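Local coordinates for protein metallopeptidase containing co-catalytic metalloactive site (PDB 3B2Y) that is a putative zinc-dependent metallopeptidase of the M14 family, probably acting as a carboxypeptidase or a related hydrolase, at residues S182-L196 / F233-S245. Numbering follows the deposited sequence.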
ATOM      1  N   SER A 182       5.983  -2.687  11.089  1.00 29.22           N
ATOM      2  CA  SER A 182       5.149  -3.865  11.311  1.00 31.36           C
ATOM      3  C   SER A 182       4.402  -3.809  12.651  1.00 28.13           C
ATOM      4  O   SER A 182       4.849  -3.169  13.585  1.00 30.47           O
ATOM      5  CB  SER A 182       5.998  -5.149  11.200  1.00 31.41           C
ATOM      6  OG  SER A 182       6.617  -5.444  12.395  1.00 45.90           O
ATOM      7  N   PHE A 183       3.280  -4.520  12.713  1.00 25.49           N
ATOM      8  CA  PHE A 183       2.421  -4.650  13.906  1.00 22.96           C
ATOM      9  C   PHE A 183       2.048  -6.134  14.031  1.00 26.50           C
ATOM     10  O   PHE A 183       1.498  -6.727  13.108  1.00 27.78           O
ATOM     11  CB  PHE A 183       1.154  -3.787  13.785  1.00 33.59           C
ATOM     12  CG  PHE A 183       1.409  -2.317  13.413  1.00 28.81           C
ATOM     13  CD1 PHE A 183       1.764  -1.954  12.109  1.00 28.55           C
ATOM     14  CD2 PHE A 183       1.304  -1.338  14.350  1.00 36.50           C
ATOM     15  CE1 PHE A 183       1.990  -0.634  11.775  1.00 34.94           C
ATOM     16  CE2 PHE A 183       1.536  -0.040  14.016  1.00 32.67           C
ATOM     17  CZ  PHE A 183       1.869   0.306  12.723  1.00 37.33           C
ATOM     18  N   GLU A 184       2.406  -6.738  15.160  1.00 27.71           N
ATOM     19  CA  GLU A 184       1.959  -8.084  15.532  1.00 31.30           C
ATOM     20  C   GLU A 184       1.563  -8.044  16.995  1.00 31.26           C
ATOM     21  O   GLU A 184       2.122  -7.244  17.766  1.00 32.07           O
ATOM     22  CB  GLU A 184       3.071  -9.137  15.351  1.00 33.84           C
ATOM     23  CG  GLU A 184       3.689  -9.131  13.937  1.00 30.11           C
ATOM     24  CD  GLU A 184       4.576 -10.339  13.659  1.00 36.44           C
ATOM     25  OE1 GLU A 184       4.277 -11.447  14.158  1.00 48.12           O
ATOM     26  OE2 GLU A 184       5.587 -10.181  12.941  1.00 41.18           O
ATOM     27  N   PRO A 185       0.646  -8.934  17.410  1.00 32.40           N
ATOM     28  CA  PRO A 185       0.272  -9.004  18.826  1.00 33.55           C
ATOM     29  C   PRO A 185       1.263  -9.857  19.627  1.00 36.50           C
ATOM     30  O   PRO A 185       0.879 -10.845  20.236  1.00 42.25           O
ATOM     31  CB  PRO A 185      -1.115  -9.653  18.776  1.00 32.85           C
ATOM     32  CG  PRO A 185      -1.001 -10.623  17.638  1.00 35.09           C
ATOM     33  CD  PRO A 185      -0.094  -9.920  16.613  1.00 31.81           C
ATOM     34  N   THR A 186       2.524  -9.446  19.626  1.00 34.28           N
ATOM     35  CA  THR A 186       3.613 -10.159  20.265  1.00 37.99           C
ATOM     36  C   THR A 186       4.600  -9.089  20.717  1.00 37.26           C
ATOM     37  O   THR A 186       4.518  -7.941  20.251  1.00 36.90           O
ATOM     38  CB  THR A 186       4.315 -11.182  19.282  1.00 36.74           C
ATOM     39  OG1 THR A 186       4.889 -10.497  18.162  1.00 43.49           O
ATOM     40  CG2 THR A 186       3.333 -12.233  18.769  1.00 40.75           C
ATOM     41  N   GLN A 187       5.523  -9.477  21.598  1.00 37.36           N
ATOM     42  CA  GLN A 187       6.594  -8.596  22.113  1.00 36.24           C
ATOM     43  C   GLN A 187       7.587  -8.203  21.051  1.00 36.79           C
ATOM     44  O   GLN A 187       7.994  -7.032  20.955  1.00 36.20           O
ATOM     45  CB  GLN A 187       7.407  -9.308  23.224  1.00 37.30           C
ATOM     46  CG  GLN A 187       6.635  -9.622  24.465  1.00 39.40           C
ATOM     47  CD  GLN A 187       5.576  -8.600  24.710  1.00 50.37           C
ATOM     48  OE1 GLN A 187       5.872  -7.425  24.959  1.00 45.91           O
ATOM     49  NE2 GLN A 187       4.318  -9.019  24.583  1.00 65.36           N
ATOM     50  N   THR A 188       7.969  -9.208  20.271  1.00 35.30           N
ATOM     51  CA  THR A 188       9.089  -9.150  19.344  1.00 38.00           C
ATOM     52  C   THR A 188       8.552  -9.468  17.954  1.00 33.76           C
ATOM     53  O   THR A 188       7.541 -10.157  17.835  1.00 34.86           O
ATOM     54  CB  THR A 188      10.188 -10.181  19.787  1.00 37.96           C
ATOM     55  OG1 THR A 188      10.991  -9.596  20.823  1.00 44.78           O
ATOM     56  CG2 THR A 188      11.119 -10.611  18.641  1.00 42.10           C
ATOM     57  N   PRO A 189       9.176  -8.919  16.891  1.00 33.66           N
ATOM     58  CA  PRO A 189       8.726  -9.253  15.545  1.00 32.99           C
ATOM     59  C   PRO A 189       8.876 -10.734  15.293  1.00 33.81           C
ATOM     60  O   PRO A 189       9.864 -11.317  15.749  1.00 31.17           O
ATOM     61  CB  PRO A 189       9.701  -8.485  14.656  1.00 29.80           C
ATOM     62  CG  PRO A 189      10.211  -7.409  15.503  1.00 33.50           C
ATOM     63  CD  PRO A 189      10.272  -7.939  16.864  1.00 33.24           C
ATOM     64  N   GLY A 190       7.922 -11.337  14.582  1.00 32.63           N
ATOM     65  CA  GLY A 190       8.013 -12.750  14.212  1.00 30.81           C
ATOM     66  C   GLY A 190       8.227 -12.963  12.742  1.00 35.00           C
ATOM     67  O   GLY A 190       8.639 -12.031  11.999  1.00 32.54           O
ATOM     68  N   ARG A 191       7.848 -14.161  12.280  1.00 35.21           N
ATOM     69  CA  ARG A 191       8.023 -14.519  10.856  1.00 33.86           C
ATOM     70  C   ARG A 191       7.302 -13.579   9.894  1.00 33.13           C
ATOM     71  O   ARG A 191       7.771 -13.340   8.765  1.00 35.93           O
ATOM     72  CB  ARG A 191       7.678 -16.009  10.584  1.00 33.55           C
ATOM     73  CG  ARG A 191       8.887 -16.909  10.516  1.00 40.91           C
ATOM     74  N   PHE A 192       6.137 -13.064  10.283  1.00 32.01           N
ATOM     75  CA  PHE A 192       5.417 -12.092   9.427  1.00 30.88           C
ATOM     76  C   PHE A 192       6.346 -10.942   9.037  1.00 32.85           C
ATOM     77  O   PHE A 192       6.548 -10.665   7.836  1.00 33.25           O
ATOM     78  CB  PHE A 192       4.126 -11.591  10.120  1.00 29.95           C
ATOM     79  CG  PHE A 192       3.430 -10.489   9.397  1.00 29.05           C
ATOM     80  CD1 PHE A 192       2.686 -10.738   8.265  1.00 30.33           C
ATOM     81  CD2 PHE A 192       3.521  -9.180   9.846  1.00 31.62           C
ATOM     82  CE1 PHE A 192       2.049  -9.680   7.564  1.00 24.88           C
ATOM     83  CE2 PHE A 192       2.896  -8.158   9.185  1.00 30.20           C
ATOM     84  CZ  PHE A 192       2.140  -8.430   8.010  1.00 24.39           C
ATOM     85  N   SER A 193       6.879 -10.268  10.060  1.00 34.91           N
ATOM     86  CA  SER A 193       7.690  -9.030   9.896  1.00 36.45           C
ATOM     87  C   SER A 193       9.009  -9.347   9.169  1.00 33.90           C
ATOM     88  O   SER A 193       9.414  -8.649   8.244  1.00 33.39           O
ATOM     89  CB  SER A 193       8.028  -8.398  11.262  1.00 35.95           C
ATOM     90  OG  SER A 193       6.878  -8.134  12.045  1.00 35.61           O
ATOM     91  N   LEU A 194       9.646 -10.426   9.583  1.00 34.97           N
ATOM     92  CA  LEU A 194      10.977 -10.763   9.104  1.00 33.03           C
ATOM     93  C   LEU A 194      10.964 -11.300   7.665  1.00 32.83           C
ATOM     94  O   LEU A 194      11.875 -11.009   6.897  1.00 32.79           O
ATOM     95  CB  LEU A 194      11.660 -11.710  10.089  1.00 35.59           C
ATOM     96  CG  LEU A 194      11.840 -11.184  11.526  1.00 37.06           C
ATOM     97  CD1 LEU A 194      12.542 -12.182  12.406  1.00 40.63           C
ATOM     98  CD2 LEU A 194      12.574  -9.830  11.534  1.00 44.73           C
ATOM     99  N   GLY A 195       9.912 -12.031   7.304  1.00 31.78           N
ATOM    100  CA  GLY A 195       9.642 -12.446   5.921  1.00 31.49           C
ATOM    101  C   GLY A 195       9.477 -11.268   4.969  1.00 29.30           C
ATOM    102  O   GLY A 195      10.025 -11.258   3.869  1.00 30.77           O
ATOM    103  N   LEU A 196       8.735 -10.254   5.402  1.00 28.25           N
ATOM    104  CA  LEU A 196       8.590  -9.021   4.618  1.00 30.21           C
ATOM    105  C   LEU A 196       9.899  -8.275   4.487  1.00 28.59           C
ATOM    106  O   LEU A 196      10.267  -7.832   3.420  1.00 29.63           O
ATOM    107  CB  LEU A 196       7.516  -8.106   5.216  1.00 36.67           C
ATOM    108  CG  LEU A 196       6.084  -8.620   4.975  1.00 38.60           C
ATOM    109  CD1 LEU A 196       5.053  -7.903   5.860  1.00 44.35           C
ATOM    110  CD2 LEU A 196       5.691  -8.523   3.501  1.00 41.61           C
ATOM    111  N   PHE A 233      -4.764   2.412  12.540  1.00 31.91           N
ATOM    112  CA  PHE A 233      -6.238   2.403  12.672  1.00 31.70           C
ATOM    113  C   PHE A 233      -6.828   0.990  12.469  1.00 29.87           C
ATOM    114  O   PHE A 233      -7.609   0.494  13.282  1.00 27.42           O
ATOM    115  CB  PHE A 233      -6.900   3.370  11.656  1.00 33.71           C
ATOM    116  CG  PHE A 233      -8.380   3.264  11.631  1.00 27.31           C
ATOM    117  CD1 PHE A 233      -9.128   3.798  12.680  1.00 36.42           C
ATOM    118  CD2 PHE A 233      -9.068   2.582  10.591  1.00 31.72           C
ATOM    119  CE1 PHE A 233     -10.533   3.663  12.693  1.00 37.77           C
ATOM    120  CE2 PHE A 233     -10.471   2.439  10.607  1.00 28.87           C
ATOM    121  CZ  PHE A 233     -11.207   3.021  11.644  1.00 37.44           C
ATOM    122  N   LEU A 234      -6.451   0.336  11.389  1.00 24.36           N
ATOM    123  CA  LEU A 234      -6.987  -0.992  11.140  1.00 23.89           C
ATOM    124  C   LEU A 234      -6.506  -2.017  12.227  1.00 24.58           C
ATOM    125  O   LEU A 234      -7.238  -2.894  12.575  1.00 24.51           O
ATOM    126  CB  LEU A 234      -6.723  -1.465   9.745  1.00 27.26           C
ATOM    127  CG  LEU A 234      -7.178  -0.638   8.576  1.00 26.74           C
ATOM    128  CD1 LEU A 234      -6.588  -1.210   7.327  1.00 35.18           C
ATOM    129  CD2 LEU A 234      -8.665  -0.708   8.574  1.00 26.67           C
ATOM    130  N   VAL A 235      -5.289  -1.866  12.756  1.00 24.49           N
ATOM    131  CA  VAL A 235      -4.823  -2.712  13.835  1.00 24.47           C
ATOM    132  C   VAL A 235      -5.636  -2.457  15.102  1.00 30.32           C
ATOM    133  O   VAL A 235      -6.069  -3.392  15.787  1.00 30.10           O
ATOM    134  CB  VAL A 235      -3.317  -2.529  14.012  1.00 28.25           C
ATOM    135  CG1 VAL A 235      -2.794  -3.223  15.306  1.00 31.76           C
ATOM    136  CG2 VAL A 235      -2.603  -3.031  12.672  1.00 25.04           C
ATOM    137  N   ARG A 236      -5.824  -1.201  15.467  1.00 27.91           N
ATOM    138  CA  ARG A 236      -6.619  -0.871  16.685  1.00 26.13           C
ATOM    139  C   ARG A 236      -8.050  -1.433  16.489  1.00 28.17           C
ATOM    140  O   ARG A 236      -8.735  -1.814  17.436  1.00 29.99           O
ATOM    141  CB  ARG A 236      -6.687   0.631  16.830  1.00 26.29           C
ATOM    142  CG  ARG A 236      -5.408   1.261  17.227  1.00 35.45           C
ATOM    143  CD  ARG A 236      -5.696   2.627  17.834  1.00 51.92           C
ATOM    144  NE  ARG A 236      -4.466   3.383  18.070  1.00 53.82           N
ATOM    145  CZ  ARG A 236      -3.916   4.223  17.192  1.00 56.70           C
ATOM    146  NH1 ARG A 236      -4.489   4.444  16.004  1.00 63.50           N
ATOM    147  NH2 ARG A 236      -2.791   4.851  17.518  1.00 64.93           N
ATOM    148  N   SER A 237      -8.462  -1.521  15.246  1.00 26.42           N
ATOM    149  CA  SER A 237      -9.821  -1.959  14.890  1.00 27.26           C
ATOM    150  C   SER A 237      -9.910  -3.491  14.800  1.00 32.48           C
ATOM    151  O   SER A 237     -10.989  -4.030  14.541  1.00 34.96           O
ATOM    152  CB  SER A 237     -10.233  -1.318  13.577  1.00 31.75           C
ATOM    153  OG  SER A 237     -10.309   0.113  13.721  1.00 32.46           O
ATOM    154  N   GLY A 238      -8.780  -4.184  15.003  1.00 32.33           N
ATOM    155  CA  GLY A 238      -8.747  -5.640  15.039  1.00 34.29           C
ATOM    156  C   GLY A 238      -7.932  -6.420  14.001  1.00 33.64           C
ATOM    157  O   GLY A 238      -7.826  -7.649  14.128  1.00 31.03           O
ATOM    158  N   ALA A 239      -7.342  -5.779  12.990  1.00 29.33           N
ATOM    159  CA  ALA A 239      -6.471  -6.552  12.069  1.00 34.57           C
ATOM    160  C   ALA A 239      -5.381  -7.290  12.838  1.00 32.17           C
ATOM    161  O   ALA A 239      -4.657  -6.678  13.600  1.00 31.82           O
ATOM    162  CB  ALA A 239      -5.822  -5.664  11.044  1.00 34.88           C
ATOM    163  N   LYS A 240      -5.214  -8.575  12.537  1.00 34.09           N
ATOM    164  CA  LYS A 240      -4.317  -9.454  13.259  1.00 37.00           C
ATOM    165  C   LYS A 240      -2.833  -9.163  13.010  1.00 34.59           C
ATOM    166  O   LYS A 240      -2.001  -9.395  13.884  1.00 36.64           O
ATOM    167  CB  LYS A 240      -4.666 -10.921  12.909  1.00 39.99           C
ATOM    168  CG  LYS A 240      -6.097 -11.246  13.298  1.00 33.13           C
ATOM    169  CD  LYS A 240      -6.447 -12.708  13.083  1.00 42.05           C
ATOM    170  CE  LYS A 240      -7.871 -12.974  13.552  1.00 50.49           C
ATOM    171  NZ  LYS A 240      -8.197 -14.409  13.477  1.00 54.82           N
ATOM    172  N   LEU A 241      -2.521  -8.678  11.815  1.00 31.63           N
ATOM    173  CA  LEU A 241      -1.145  -8.407  11.402  1.00 30.02           C
ATOM    174  C   LEU A 241      -1.228  -7.214  10.398  1.00 24.57           C
ATOM    175  O   LEU A 241      -2.225  -7.020   9.685  1.00 27.64           O
ATOM    176  CB  LEU A 241      -0.531  -9.632  10.714  1.00 30.12           C
ATOM    177  CG  LEU A 241      -0.351 -10.977  11.384  1.00 28.59           C
ATOM    178  CD1 LEU A 241       0.022 -12.081  10.375  1.00 32.76           C
ATOM    179  CD2 LEU A 241       0.670 -10.792  12.468  1.00 28.30           C
ATOM    180  N   ALA A 242      -0.244  -6.331  10.489  1.00 26.95           N
ATOM    181  CA  ALA A 242      -0.141  -5.243   9.548  1.00 29.49           C
ATOM    182  C   ALA A 242       1.280  -4.915   9.234  1.00 28.16           C
ATOM    183  O   ALA A 242       2.168  -5.013  10.074  1.00 27.68           O
ATOM    184  CB  ALA A 242      -0.931  -3.946  10.025  1.00 27.17           C
ATOM    185  N   ALA A 243       1.482  -4.417   8.029  1.00 28.83           N
ATOM    186  CA  ALA A 243       2.805  -3.896   7.680  1.00 30.26           C
ATOM    187  C   ALA A 243       2.692  -2.725   6.721  1.00 34.20           C
ATOM    188  O   ALA A 243       1.751  -2.593   5.997  1.00 28.41           O
ATOM    189  CB  ALA A 243       3.700  -4.998   7.070  1.00 26.68           C
ATOM    190  N   CYS A 244       3.693  -1.866   6.760  1.00 35.02           N
ATOM    191  CA  CYS A 244       3.817  -0.807   5.769  1.00 33.34           C
ATOM    192  C   CYS A 244       5.218  -0.912   5.206  1.00 33.89           C
ATOM    193  O   CYS A 244       6.196  -0.702   5.950  1.00 33.00           O
ATOM    194  CB  CYS A 244       3.588   0.518   6.465  1.00 36.24           C
ATOM    195  SG  CYS A 244       3.889   1.963   5.444  1.00 44.49           S
ATOM    196  N   SER A 245       5.341  -1.328   3.947  1.00 30.84           N
ATOM    197  CA  SER A 245       6.672  -1.386   3.349  1.00 32.92           C
ATOM    198  C   SER A 245       7.072   0.004   2.887  1.00 29.38           C
ATOM    199  O   SER A 245       6.227   0.840   2.489  1.00 34.44           O
ATOM    200  CB  SER A 245       6.717  -2.379   2.208  1.00 35.42           C
ATOM    201  OG  SER A 245       5.658  -2.174   1.314  1.00 35.83           O
TER
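Phe183 and Ala242 form a hydrogen-bonded antiparallel pair: Phe183 N donates to Ala242 O (2.9 Å), and Ala242 N returns a straighter bond to Phe183 O (3.2 Å, N-H...O 166°). On the sheet face that carries Phe183 and Ala242, Phe183 CB meets Val235 CG2 at 4.0 Å, joining the strand to the end of helix 230-236, while Phe183 CD1 rests against Ala242 CB. On the face bearing Ser182 and Ala243, helix 191-201 packs with Phe192 and Leu196. Phe192 leaves the helix with CG anti to the backbone N (chi1 173°), which turns its ring onto Leu241, at the start of strand 242-248. Followed outward, Phe192 CB and CG touch Leu241 CD1, and Phe192 CD1 reaches it at 3.7 Å; Leu241 CB sits over the ring centre in a CH-pi contact (3.9 Å to the Phe192 centroid). Farther on, Phe192 CE2 meets Ala242 O at the ring edge, and CZ ends against Ala243 CB. Leu196 CD1 lies over the opposite ring face, nearer its rim, and presses tightly on Ala243 CB. Leu241 CD2 touches Glu184 CG (3.7 Å), whose carboxylate OE2 takes three bonds, from Gly190 N, Ser193 N and Ser193 OG, fixing the loop to the helix start. In the mixed sheet of the M14 peptidase domain, strand 242-248 runs between antiparallel 179-183 and parallel 165-172, with helix 253-271 adding Phe267 and Cys271 beside Phe192.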